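Aminodeoxyfutalosine deaminase (Deinococcus radiodurans, PDB 2IMR) catalyses the zinc-dependent deamination of aminodeoxyfutalosine to futalosine in menaquinone biosynthesis and, to a lesser extent, deaminates adenosine and several related nucleosides. Local coordinates at residues A106-A111 and Y173-N178; T214-S219 and P245-M250; Y114-W117 and V121-R124. All coordinates share one frame; numbering follows the deposited sequence.

Interaction 1 of 3, residues A106-A111 and Y173-N178; sequences AYEFQA and YFEVLN
Glu108, on helix 106-111, and Glu175, near the end of strand 170-176, bring their carboxylates together with OE1 of Glu108 only 2.7 Å from OE1 of Glu175. The two planes are turned 67° against each other, so the groups meet neither flat nor coplanar. The second oxygens stand further back: OE2 of Glu108 is 3.7 Å from OE1 of Glu175, and OE2 of Glu175 is 3.5 Å from OE1 of Glu108. Glu108 reaches across because CG sits between the backbone N and the carbonyl carbon (chi1 61°) and the chain then runs out extended. Its OE2 accepts a hydrogen bond from Ser105 N, which anchors the carboxylate at the start of its own helix. With an alanine at Glu108, the Glu175 carboxylate would probably lose its acidic neighbour and Ser105 N its acceptor, and a gap would open between helix and strand.

The apolar share of the contact comes from Leu177, just beyond the strand. Its CD1 lies against the helix backbone, 4.2 Å from Glu108 CA and equally far from Glu108 CB, where the CA atoms of Glu108 and Leu177 are 8.1 Å apart.

Glu175, a predicted substrate-binding residue, points into the active site of this TIM-barrel amidohydrolase, its side chain about 5 Å from the zinc and touching the zinc ligand His240 as well as His213 and Trp154. Helix 106-111, which follows the zinc-ligand strand 100-101, thus lies over the end of strand 170-176, whose neighbours in the parallel sheet are strands 149-153 and 206-212.

Interaction 2 of 3, residues T214-S219 and P245-M250; sequences TPFTVS and PTELEM
Phe216 and Glu247 set the spacing of the two backbones, their CA atoms 8.4 Å apart where loop 214-219 passes segment 245-250 of helix 245-253. In the TIM-barrel fold of the amidohydrolases these are the loop leaving strand 206-212 and the helix that follows strand 238-241. An ST turn shapes the loop: Thr214 OG1 accepts from Phe216 N at 3.2 Å. The same hydroxyl pairs with Thr217 OG1 and lies over the centre of the Phe216 ring.

The ring's opposite face receives the methyl of Met250 in a CH-pi contact, CE standing 3.6 Å from the centroid and 29° off the ring normal. The sulfur stays higher above that face, a more distant Met-aromatic contact. Met250 arrives crosswise, its extended chain presenting CE first, and Leu271 touches both Phe216 and Met250 from helix 271-275.

Glu247 takes the ring edge. With CG anti to the backbone N (chi1 179°), its extended chain places OE1 near the ring plane, 3.5 Å from Phe216 CE2, the carboxylate tilted 61° to the ring. OE2 faces Pro215 CD but is gripped by Ala242 N; OE1 has a weak bond from Glu243 N, so this acid braces the backbone around the proposed proton donor Glu243. Packing is tightest where Met250 CE comes within 3.2 Å of Phe216 CG.

Interaction 3 of 3, residues Y114-W117 and V121-R124; sequences YFQW and VVIR
Phe115 and Val121 form the inner, buried half of the contact between the short helices 113-116 and 119-125. With chi1 at 173°, Val121 swings CG1 directly away from its own amide nitrogen, and this branch meets the Phe115 ring at an oblique slant, 3.8 Å from CD2 and 4.1 Å from CE2. A second close approach lies beside it: Val122 turns CG2 toward the first helix and rests this methyl 3.3 Å from the backbone oxygen Phe115 O. Consecutive valines therefore pack against one residue, one on its ring and the other on its carbonyl. The inner side is closed further by Leu332, which touches both Phe115 and Val121, and by the ring of Phe109, set nearly perpendicular to that of Phe115.

The outer half is looser and more open to solvent. Gln116 leaves its helix pointing away from Val122, but a bend at chi2 (-58°) folds its end back, and CG2 of Val122 then comes up from one side of the amide plane, 3.8 Å from Gln116 NE2 and 3.9 Å from Gln116 OE1. Gln116 as a whole is exposed, its amide steadied by a weak hydrogen bond from NE2 to Phe109 O.

The helices come close at Gln116 and Val122, with CA atoms 6.3 Å apart and only three residues between the two segments. Phe115 stands about 4 Å from the side chain of Glu243, the proposed proton donor, and about 7 Å from the zinc, so the apolar half borders the metal centre. With methyls supplied by the second helix and a ring, a carbonyl and an amide by the first, the two are held by van der Waals packing and the fit of their shapes, without a polar link between them.

From the N terminus, helix 106-111 comes first and remains open until strand 170-176 returns to it, so interaction 1 closes a loop of 61 intervening residues. Interaction 3 lies wholly within that loop, packing successive helices 113-116 and 119-125 together, and meets interaction 1 where Phe109 CE1 lies 4.0 Å from Val121 O. Interaction 2 follows in series and closes a loop of 25 intervening residues; it meets interaction 1 through a probable hydrogen bond from Ser219 N to Asn178 O, 3.1 Å. Interactions 2 and 3 do not touch, and none cross. Interaction 1 ties helix to barrel strand, interaction 2 loop to helix and interaction 3 helix to helix, at the zinc end of the barrel.

Interaction 1 of 3, residues A106-A111 and Y173-N178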
ATOM      1  N   ALA A 106       7.275 -15.093  11.502  1.00 23.02           N
ATOM      2  CA  ALA A 106       6.557 -16.347  11.368  1.00 24.85           C
ATOM      3  C   ALA A 106       5.240 -16.153  12.115  1.00 25.54           C
ATOM      4  O   ALA A 106       4.227 -16.768  11.790  1.00 25.90           O
ATOM      5  CB  ALA A 106       7.356 -17.483  11.993  1.00 24.90           C
ATOM      6  N   TYR A 107       5.269 -15.277  13.116  1.00 24.97           N
ATOM      7  CA  TYR A 107       4.088 -14.993  13.920  1.00 25.21           C
ATOM      8  C   TYR A 107       2.921 -14.452  13.098  1.00 24.99           C
ATOM      9  O   TYR A 107       1.788 -14.898  13.262  1.00 23.28           O
ATOM     10  CB  TYR A 107       4.423 -13.998  15.037  1.00 29.25           C
ATOM     11  CG  TYR A 107       5.441 -14.499  16.044  1.00 34.37           C
ATOM     12  CD1 TYR A 107       5.241 -15.696  16.738  1.00 36.79           C
ATOM     13  CD2 TYR A 107       6.606 -13.775  16.304  1.00 36.76           C
ATOM     14  CE1 TYR A 107       6.180 -16.159  17.666  1.00 38.77           C
ATOM     15  CE2 TYR A 107       7.551 -14.231  17.228  1.00 39.22           C
ATOM     16  CZ  TYR A 107       7.332 -15.422  17.904  1.00 39.50           C
ATOM     17  OH  TYR A 107       8.271 -15.873  18.810  1.00 42.66           O
ATOM     18  N   GLU A 108       3.177 -13.496  12.209  1.00 23.88           N
ATOM     19  CA  GLU A 108       2.071 -12.958  11.434  1.00 24.39           C
ATOM     20  C   GLU A 108       1.562 -13.945  10.382  1.00 25.01           C
ATOM     21  O   GLU A 108       0.421 -13.841   9.940  1.00 26.40           O
ATOM     22  CB  GLU A 108       2.436 -11.587  10.825  1.00 24.60           C
ATOM     23  CG  GLU A 108       3.603 -11.549   9.873  1.00 24.27           C
ATOM     24  CD  GLU A 108       4.096 -10.125   9.629  1.00 23.49           C
ATOM     25  OE1 GLU A 108       3.272  -9.238   9.294  1.00 19.95           O
ATOM     26  OE2 GLU A 108       5.312  -9.892   9.770  1.00 21.02           O
ATOM     27  N   PHE A 109       2.398 -14.908   9.993  1.00 23.09           N
ATOM     28  CA  PHE A 109       1.990 -15.936   9.036  1.00 24.30           C
ATOM     29  C   PHE A 109       1.109 -16.939   9.783  1.00 24.55           C
ATOM     30  O   PHE A 109       0.058 -17.351   9.294  1.00 24.70           O
ATOM     31  CB  PHE A 109       3.207 -16.675   8.470  1.00 25.34           C
ATOM     32  CG  PHE A 109       3.829 -16.004   7.279  1.00 25.80           C
ATOM     33  CD1 PHE A 109       3.356 -16.259   5.994  1.00 25.87           C
ATOM     34  CD2 PHE A 109       4.875 -15.103   7.441  1.00 25.21           C
ATOM     35  CE1 PHE A 109       3.918 -15.623   4.884  1.00 24.58           C
ATOM     36  CE2 PHE A 109       5.444 -14.463   6.341  1.00 26.34           C
ATOM     37  CZ  PHE A 109       4.962 -14.725   5.060  1.00 24.90           C
ATOM     38  N   GLN A 110       1.552 -17.319  10.978  1.00 23.59           N
ATOM     39  CA  GLN A 110       0.822 -18.274  11.802  1.00 24.59           C
ATOM     40  C   GLN A 110      -0.549 -17.749  12.216  1.00 23.47           C
ATOM     41  O   GLN A 110      -1.498 -18.518  12.351  1.00 21.49           O
ATOM     42  CB  GLN A 110       1.636 -18.625  13.054  1.00 27.22           C
ATOM     43  CG  GLN A 110       2.888 -19.451  12.768  1.00 33.85           C
ATOM     44  CD  GLN A 110       3.598 -19.903  14.034  1.00 37.69           C
ATOM     45  OE1 GLN A 110       4.188 -19.093  14.758  1.00 41.03           O
ATOM     46  NE2 GLN A 110       3.538 -21.203  14.311  1.00 38.73           N
ATOM     47  N   ALA A 111      -0.649 -16.440  12.410  1.00 21.49           N
ATOM     48  CA  ALA A 111      -1.905 -15.823  12.825  1.00 21.64           C
ATOM     49  C   ALA A 111      -2.970 -15.798  11.731  1.00 22.02           C
ATOM     50  O   ALA A 111      -4.160 -15.710  12.026  1.00 22.55           O
ATOM     51  CB  ALA A 111      -1.639 -14.408  13.309  1.00 22.08           C
ATOM     52  N   TYR A 173       6.015   1.954   8.832  1.00 14.49           N
ATOM     53  CA  TYR A 173       4.995   1.661   9.836  1.00 14.90           C
ATOM     54  C   TYR A 173       5.395   0.498  10.747  1.00 14.75           C
ATOM     55  O   TYR A 173       5.646  -0.612  10.267  1.00 14.25           O
ATOM     56  CB  TYR A 173       3.678   1.295   9.147  1.00 15.48           C
ATOM     57  CG  TYR A 173       3.157   2.302   8.142  1.00 16.49           C
ATOM     58  CD1 TYR A 173       2.223   3.271   8.510  1.00 16.37           C
ATOM     59  CD2 TYR A 173       3.555   2.241   6.804  1.00 15.86           C
ATOM     60  CE1 TYR A 173       1.691   4.147   7.568  1.00 16.84           C
ATOM     61  CE2 TYR A 173       3.033   3.110   5.856  1.00 18.43           C
ATOM     62  CZ  TYR A 173       2.101   4.057   6.240  1.00 19.74           C
ATOM     63  OH  TYR A 173       1.566   4.891   5.287  1.00 20.45           O
ATOM     64  N   PHE A 174       5.427   0.747  12.055  1.00 12.90           N
ATOM     65  CA  PHE A 174       5.785  -0.289  13.026  1.00 15.36           C
ATOM     66  C   PHE A 174       4.543  -1.138  13.267  1.00 16.16           C
ATOM     67  O   PHE A 174       3.518  -0.634  13.714  1.00 14.95           O
ATOM     68  CB  PHE A 174       6.262   0.351  14.337  1.00 16.66           C
ATOM     69  CG  PHE A 174       6.815  -0.632  15.335  1.00 18.97           C
ATOM     70  CD1 PHE A 174       7.714  -1.620  14.938  1.00 19.51           C
ATOM     71  CD2 PHE A 174       6.468  -0.546  16.682  1.00 21.46           C
ATOM     72  CE1 PHE A 174       8.260  -2.508  15.866  1.00 20.87           C
ATOM     73  CE2 PHE A 174       7.007  -1.429  17.622  1.00 23.41           C
ATOM     74  CZ  PHE A 174       7.907  -2.413  17.213  1.00 22.54           C
ATOM     75  N   GLU A 175       4.631  -2.430  12.976  1.00 14.91           N
ATOM     76  CA  GLU A 175       3.471  -3.301  13.135  1.00 15.90           C
ATOM     77  C   GLU A 175       3.238  -3.768  14.566  1.00 14.71           C
ATOM     78  O   GLU A 175       4.170  -4.160  15.258  1.00 14.86           O
ATOM     79  CB  GLU A 175       3.600  -4.513  12.210  1.00 15.96           C
ATOM     80  CG  GLU A 175       2.284  -5.215  11.941  1.00 18.70           C
ATOM     81  CD  GLU A 175       2.401  -6.265  10.856  1.00 20.57           C
ATOM     82  OE1 GLU A 175       3.143  -7.247  11.055  1.00 20.50           O
ATOM     83  OE2 GLU A 175       1.754  -6.104   9.804  1.00 21.45           O
ATOM     84  N   VAL A 176       1.983  -3.706  15.005  1.00 15.37           N
ATOM     85  CA  VAL A 176       1.617  -4.144  16.349  1.00 15.38           C
ATOM     86  C   VAL A 176       0.555  -5.229  16.223  1.00 15.05           C
ATOM     87  O   VAL A 176      -0.409  -5.081  15.478  1.00 15.58           O
ATOM     88  CB  VAL A 176       1.066  -2.982  17.189  1.00 14.81           C
ATOM     89  CG1 VAL A 176       0.656  -3.489  18.574  1.00 17.22           C
ATOM     90  CG2 VAL A 176       2.123  -1.897  17.314  1.00 17.50           C
ATOM     91  N   LEU A 177       0.735  -6.318  16.961  1.00 16.64           N
ATOM     92  CA  LEU A 177      -0.187  -7.445  16.885  1.00 16.19           C
ATOM     93  C   LEU A 177      -0.400  -8.123  18.237  1.00 17.10           C
ATOM     94  O   LEU A 177       0.530  -8.665  18.811  1.00 16.22           O
ATOM     95  CB  LEU A 177       0.369  -8.465  15.877  1.00 15.56           C
ATOM     96  CG  LEU A 177      -0.417  -9.684  15.372  1.00 16.78           C
ATOM     97  CD1 LEU A 177       0.436 -10.388  14.319  1.00 18.01           C
ATOM     98  CD2 LEU A 177      -0.755 -10.652  16.500  1.00 17.17           C
ATOM     99  N   ASN A 178      -1.629  -8.080  18.742  1.00 16.24           N
ATOM    100  CA  ASN A 178      -1.971  -8.741  20.001  1.00 16.90           C
ATOM    101  C   ASN A 178      -3.473  -8.629  20.198  1.00 15.59           C
ATOM    102  O   ASN A 178      -3.986  -7.555  20.495  1.00 16.98           O
ATOM    103  CB  ASN A 178      -1.254  -8.112  21.193  1.00 15.44           C
ATOM    104  CG  ASN A 178      -1.422  -8.939  22.452  1.00 18.64           C
ATOM    105  OD1 ASN A 178      -2.542  -9.185  22.895  1.00 18.03           O
ATOM    106  ND2 ASN A 178      -0.309  -9.384  23.026  1.00 16.79           N
TER

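Interaction 2 of 3, residues T214-S219 and P245-M250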
ATOM      1  N   THR A 214      -4.419  -6.168  12.039  1.00 12.28           N
ATOM      2  CA  THR A 214      -5.730  -6.368  11.430  1.00 13.77           C
ATOM      3  C   THR A 214      -6.778  -6.098  12.497  1.00 14.47           C
ATOM      4  O   THR A 214      -6.446  -5.914  13.669  1.00 14.39           O
ATOM      5  CB  THR A 214      -5.943  -7.819  10.950  1.00 12.66           C
ATOM      6  OG1 THR A 214      -6.042  -8.684  12.089  1.00 14.43           O
ATOM      7  CG2 THR A 214      -4.781  -8.283  10.048  1.00 13.71           C
ATOM      8  N   PRO A 215      -8.063  -6.084  12.108  1.00 15.60           N
ATOM      9  CA  PRO A 215      -9.111  -5.832  13.103  1.00 16.81           C
ATOM     10  C   PRO A 215      -9.327  -7.021  14.040  1.00 17.24           C
ATOM     11  O   PRO A 215      -9.989  -6.886  15.067  1.00 17.67           O
ATOM     12  CB  PRO A 215     -10.355  -5.562  12.250  1.00 17.62           C
ATOM     13  CG  PRO A 215      -9.800  -5.129  10.914  1.00 17.88           C
ATOM     14  CD  PRO A 215      -8.617  -6.047  10.743  1.00 17.41           C
ATOM     15  N   PHE A 216      -8.779  -8.184  13.690  1.00 16.23           N
ATOM     16  CA  PHE A 216      -8.969  -9.366  14.524  1.00 16.29           C
ATOM     17  C   PHE A 216      -7.724  -9.897  15.227  1.00 16.48           C
ATOM     18  O   PHE A 216      -7.815 -10.851  15.999  1.00 14.89           O
ATOM     19  CB  PHE A 216      -9.635 -10.484  13.710  1.00 15.34           C
ATOM     20  CG  PHE A 216      -8.858 -10.904  12.500  1.00 16.89           C
ATOM     21  CD1 PHE A 216      -7.936 -11.943  12.576  1.00 16.54           C
ATOM     22  CD2 PHE A 216      -9.046 -10.258  11.281  1.00 15.06           C
ATOM     23  CE1 PHE A 216      -7.210 -12.335  11.451  1.00 17.56           C
ATOM     24  CE2 PHE A 216      -8.323 -10.643  10.151  1.00 15.73           C
ATOM     25  CZ  PHE A 216      -7.404 -11.684  10.238  1.00 17.09           C
ATOM     26  N   THR A 217      -6.565  -9.290  14.966  1.00 13.93           N
ATOM     27  CA  THR A 217      -5.337  -9.714  15.638  1.00 14.45           C
ATOM     28  C   THR A 217      -4.887  -8.618  16.607  1.00 14.86           C
ATOM     29  O   THR A 217      -3.792  -8.672  17.174  1.00 14.51           O
ATOM     30  CB  THR A 217      -4.197 -10.011  14.636  1.00 13.87           C
ATOM     31  OG1 THR A 217      -3.974  -8.867  13.807  1.00 13.97           O
ATOM     32  CG2 THR A 217      -4.553 -11.203  13.767  1.00 15.37           C
ATOM     33  N   VAL A 218      -5.752  -7.623  16.790  1.00 14.09           N
ATOM     34  CA  VAL A 218      -5.493  -6.505  17.701  1.00 14.17           C
ATOM     35  C   VAL A 218      -6.800  -6.305  18.467  1.00 14.37           C
ATOM     36  O   VAL A 218      -7.843  -6.113  17.853  1.00 16.09           O
ATOM     37  CB  VAL A 218      -5.154  -5.202  16.923  1.00 13.56           C
ATOM     38  CG1 VAL A 218      -4.959  -4.031  17.897  1.00 14.01           C
ATOM     39  CG2 VAL A 218      -3.883  -5.406  16.096  1.00 14.00           C
ATOM     40  N   SER A 219      -6.753  -6.367  19.795  1.00 14.26           N
ATOM     41  CA  SER A 219      -7.971  -6.198  20.586  1.00 14.87           C
ATOM     42  C   SER A 219      -8.577  -4.813  20.358  1.00 16.49           C
ATOM     43  O   SER A 219      -7.874  -3.871  19.986  1.00 16.21           O
ATOM     44  CB  SER A 219      -7.683  -6.401  22.084  1.00 13.31           C
ATOM     45  OG  SER A 219      -6.898  -5.342  22.612  1.00 16.91           O
ATOM     46  N   PRO A 245     -12.132 -13.272   2.155  1.00 16.06           N
ATOM     47  CA  PRO A 245     -13.569 -13.359   2.432  1.00 17.06           C
ATOM     48  C   PRO A 245     -13.931 -13.974   3.781  1.00 18.17           C
ATOM     49  O   PRO A 245     -14.960 -13.628   4.365  1.00 19.40           O
ATOM     50  CB  PRO A 245     -14.110 -14.170   1.248  1.00 18.16           C
ATOM     51  CG  PRO A 245     -12.927 -14.972   0.794  1.00 19.51           C
ATOM     52  CD  PRO A 245     -11.795 -13.977   0.905  1.00 18.27           C
ATOM     53  N   THR A 246     -13.091 -14.877   4.279  1.00 18.12           N
ATOM     54  CA  THR A 246     -13.354 -15.521   5.559  1.00 18.73           C
ATOM     55  C   THR A 246     -13.270 -14.543   6.737  1.00 18.02           C
ATOM     56  O   THR A 246     -13.720 -14.855   7.842  1.00 17.73           O
ATOM     57  CB  THR A 246     -12.397 -16.714   5.792  1.00 18.23           C
ATOM     58  OG1 THR A 246     -11.048 -16.314   5.537  1.00 19.37           O
ATOM     59  CG2 THR A 246     -12.760 -17.871   4.862  1.00 20.09           C
ATOM     60  N   GLU A 247     -12.695 -13.365   6.508  1.00 16.65           N
ATOM     61  CA  GLU A 247     -12.614 -12.358   7.562  1.00 16.24           C
ATOM     62  C   GLU A 247     -14.000 -11.728   7.699  1.00 18.02           C
ATOM     63  O   GLU A 247     -14.515 -11.542   8.808  1.00 17.44           O
ATOM     64  CB  GLU A 247     -11.586 -11.273   7.213  1.00 15.63           C
ATOM     65  CG  GLU A 247     -11.472 -10.183   8.285  1.00 15.19           C
ATOM     66  CD  GLU A 247     -10.547  -9.047   7.882  1.00 14.80           C
ATOM     67  OE1 GLU A 247      -9.552  -9.318   7.181  1.00 13.84           O
ATOM     68  OE2 GLU A 247     -10.807  -7.887   8.280  1.00 14.51           O
ATOM     69  N   LEU A 248     -14.612 -11.404   6.565  1.00 17.29           N
ATOM     70  CA  LEU A 248     -15.949 -10.814   6.589  1.00 18.77           C
ATOM     71  C   LEU A 248     -16.926 -11.821   7.198  1.00 19.42           C
ATOM     72  O   LEU A 248     -17.830 -11.455   7.953  1.00 20.78           O
ATOM     73  CB  LEU A 248     -16.393 -10.458   5.168  1.00 17.37           C
ATOM     74  CG  LEU A 248     -17.843  -9.997   4.995  1.00 19.73           C
ATOM     75  CD1 LEU A 248     -18.091  -8.700   5.761  1.00 19.67           C
ATOM     76  CD2 LEU A 248     -18.124  -9.808   3.513  1.00 20.26           C
ATOM     77  N   GLU A 249     -16.730 -13.094   6.873  1.00 19.09           N
ATOM     78  CA  GLU A 249     -17.598 -14.148   7.387  1.00 21.63           C
ATOM     79  C   GLU A 249     -17.598 -14.247   8.914  1.00 22.28           C
ATOM     80  O   GLU A 249     -18.663 -14.314   9.532  1.00 20.17           O
ATOM     81  CB  GLU A 249     -17.206 -15.504   6.801  1.00 22.26           C
ATOM     82  CG  GLU A 249     -18.203 -16.612   7.139  1.00 26.03           C
ATOM     83  CD  GLU A 249     -17.821 -17.959   6.553  1.00 29.22           C
ATOM     84  OE1 GLU A 249     -17.068 -17.994   5.556  1.00 28.75           O
ATOM     85  OE2 GLU A 249     -18.292 -18.987   7.084  1.00 29.67           O
ATOM     86  N   MET A 250     -16.420 -14.254   9.533  1.00 21.72           N
ATOM     87  CA  MET A 250     -16.394 -14.373  10.984  1.00 20.78           C
ATOM     88  C   MET A 250     -16.959 -13.158  11.696  1.00 20.69           C
ATOM     89  O   MET A 250     -17.492 -13.284  12.798  1.00 19.77           O
ATOM     90  CB  MET A 250     -14.988 -14.705  11.503  1.00 22.14           C
ATOM     91  CG  MET A 250     -13.903 -13.711  11.196  1.00 22.44           C
ATOM     92  SD  MET A 250     -12.355 -14.244  11.994  1.00 22.53           S
ATOM     93  CE  MET A 250     -11.443 -12.718  11.933  1.00 20.50           C
TER

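Interaction 3 of 3, residues Y114-W117 and V121-R124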
ATOM      1  N   TYR A 114      -5.425 -18.320   6.071  1.00 23.97           N
ATOM      2  CA  TYR A 114      -5.415 -18.336   4.613  1.00 23.44           C
ATOM      3  C   TYR A 114      -4.035 -18.209   3.979  1.00 23.93           C
ATOM      4  O   TYR A 114      -3.863 -18.531   2.802  1.00 24.45           O
ATOM      5  CB  TYR A 114      -6.379 -17.282   4.053  1.00 23.21           C
ATOM      6  CG  TYR A 114      -6.157 -15.876   4.540  1.00 23.57           C
ATOM      7  CD1 TYR A 114      -5.344 -14.993   3.829  1.00 24.16           C
ATOM      8  CD2 TYR A 114      -6.778 -15.414   5.704  1.00 22.62           C
ATOM      9  CE1 TYR A 114      -5.157 -13.691   4.254  1.00 23.16           C
ATOM     10  CE2 TYR A 114      -6.595 -14.106   6.143  1.00 23.78           C
ATOM     11  CZ  TYR A 114      -5.782 -13.250   5.410  1.00 24.23           C
ATOM     12  OH  TYR A 114      -5.595 -11.952   5.827  1.00 26.90           O
ATOM     13  N   PHE A 115      -3.049 -17.746   4.742  1.00 23.34           N
ATOM     14  CA  PHE A 115      -1.697 -17.659   4.206  1.00 26.11           C
ATOM     15  C   PHE A 115      -1.168 -19.089   4.128  1.00 27.35           C
ATOM     16  O   PHE A 115      -0.443 -19.450   3.203  1.00 27.32           O
ATOM     17  CB  PHE A 115      -0.782 -16.835   5.118  1.00 25.14           C
ATOM     18  CG  PHE A 115      -0.658 -15.394   4.715  1.00 25.14           C
ATOM     19  CD1 PHE A 115      -1.759 -14.544   4.763  1.00 24.40           C
ATOM     20  CD2 PHE A 115       0.563 -14.884   4.292  1.00 26.03           C
ATOM     21  CE1 PHE A 115      -1.643 -13.207   4.401  1.00 24.71           C
ATOM     22  CE2 PHE A 115       0.689 -13.544   3.923  1.00 26.77           C
ATOM     23  CZ  PHE A 115      -0.419 -12.704   3.980  1.00 25.84           C
ATOM     24  N   GLN A 116      -1.546 -19.895   5.114  1.00 28.32           N
ATOM     25  CA  GLN A 116      -1.122 -21.287   5.188  1.00 29.72           C
ATOM     26  C   GLN A 116      -1.739 -22.126   4.073  1.00 28.62           C
ATOM     27  O   GLN A 116      -1.138 -23.097   3.607  1.00 28.43           O
ATOM     28  CB  GLN A 116      -1.519 -21.878   6.544  1.00 32.31           C
ATOM     29  CG  GLN A 116      -0.972 -21.118   7.746  1.00 35.17           C
ATOM     30  CD  GLN A 116       0.541 -21.038   7.740  1.00 38.40           C
ATOM     31  OE1 GLN A 116       1.226 -22.053   7.596  1.00 40.71           O
ATOM     32  NE2 GLN A 116       1.073 -19.827   7.901  1.00 38.55           N
ATOM     33  N   TRP A 117      -2.941 -21.754   3.644  1.00 27.87           N
ATOM     34  CA  TRP A 117      -3.623 -22.498   2.595  1.00 25.64           C
ATOM     35  C   TRP A 117      -2.910 -22.400   1.251  1.00 24.71           C
ATOM     36  O   TRP A 117      -3.188 -23.177   0.338  1.00 23.11           O
ATOM     37  CB  TRP A 117      -5.076 -22.024   2.463  1.00 26.81           C
ATOM     38  CG  TRP A 117      -5.852 -22.140   3.749  1.00 28.96           C
ATOM     39  CD1 TRP A 117      -5.578 -22.973   4.797  1.00 29.65           C
ATOM     40  CD2 TRP A 117      -7.023 -21.399   4.123  1.00 28.20           C
ATOM     41  NE1 TRP A 117      -6.498 -22.793   5.800  1.00 29.95           N
ATOM     42  CE2 TRP A 117      -7.397 -21.834   5.414  1.00 29.10           C
ATOM     43  CE3 TRP A 117      -7.790 -20.408   3.494  1.00 27.62           C
ATOM     44  CZ2 TRP A 117      -8.507 -21.311   6.091  1.00 28.10           C
ATOM     45  CZ3 TRP A 117      -8.895 -19.886   4.170  1.00 27.39           C
ATOM     46  CH2 TRP A 117      -9.240 -20.340   5.454  1.00 28.85           C
ATOM     47  N   VAL A 121       3.291 -19.316  -0.748  1.00 21.75           N
ATOM     48  CA  VAL A 121       3.430 -18.041  -0.054  1.00 20.44           C
ATOM     49  C   VAL A 121       4.211 -18.208   1.246  1.00 21.06           C
ATOM     50  O   VAL A 121       5.104 -17.420   1.548  1.00 19.69           O
ATOM     51  CB  VAL A 121       2.060 -17.423   0.273  1.00 20.54           C
ATOM     52  CG1 VAL A 121       2.242 -16.171   1.142  1.00 19.14           C
ATOM     53  CG2 VAL A 121       1.340 -17.071  -1.025  1.00 18.86           C
ATOM     54  N   VAL A 122       3.876 -19.233   2.020  1.00 21.26           N
ATOM     55  CA  VAL A 122       4.585 -19.453   3.274  1.00 23.56           C
ATOM     56  C   VAL A 122       6.053 -19.752   2.979  1.00 23.68           C
ATOM     57  O   VAL A 122       6.950 -19.221   3.635  1.00 23.17           O
ATOM     58  CB  VAL A 122       3.970 -20.619   4.068  1.00 25.22           C
ATOM     59  CG1 VAL A 122       4.755 -20.844   5.355  1.00 24.86           C
ATOM     60  CG2 VAL A 122       2.516 -20.311   4.389  1.00 27.02           C
ATOM     61  N   ILE A 123       6.290 -20.591   1.975  1.00 23.65           N
ATOM     62  CA  ILE A 123       7.645 -20.956   1.578  1.00 24.72           C
ATOM     63  C   ILE A 123       8.457 -19.732   1.153  1.00 23.65           C
ATOM     64  O   ILE A 123       9.589 -19.546   1.601  1.00 22.30           O
ATOM     65  CB  ILE A 123       7.622 -21.968   0.408  1.00 26.37           C
ATOM     66  CG1 ILE A 123       7.010 -23.288   0.881  1.00 28.28           C
ATOM     67  CG2 ILE A 123       9.036 -22.189  -0.125  1.00 28.51           C
ATOM     68  CD1 ILE A 123       6.835 -24.320  -0.219  1.00 30.48           C
ATOM     69  N   ARG A 124       7.873 -18.902   0.292  1.00 21.84           N
ATOM     70  CA  ARG A 124       8.541 -17.699  -0.195  1.00 22.47           C
ATOM     71  C   ARG A 124       8.775 -16.682   0.920  1.00 21.10           C
ATOM     72  O   ARG A 124       9.732 -15.911   0.878  1.00 20.78           O
ATOM     73  CB  ARG A 124       7.712 -17.040  -1.305  1.00 24.46           C
ATOM     74  CG  ARG A 124       7.636 -17.820  -2.615  1.00 27.81           C
ATOM     75  CD  ARG A 124       6.701 -17.128  -3.608  1.00 30.03           C
ATOM     76  NE  ARG A 124       7.149 -15.778  -3.949  1.00 32.44           N
ATOM     77  CZ  ARG A 124       8.007 -15.494  -4.925  1.00 35.38           C
ATOM     78  NH1 ARG A 124       8.516 -16.468  -5.673  1.00 35.29           N
ATOM     79  NH2 ARG A 124       8.365 -14.234  -5.153  1.00 33.10           N
TER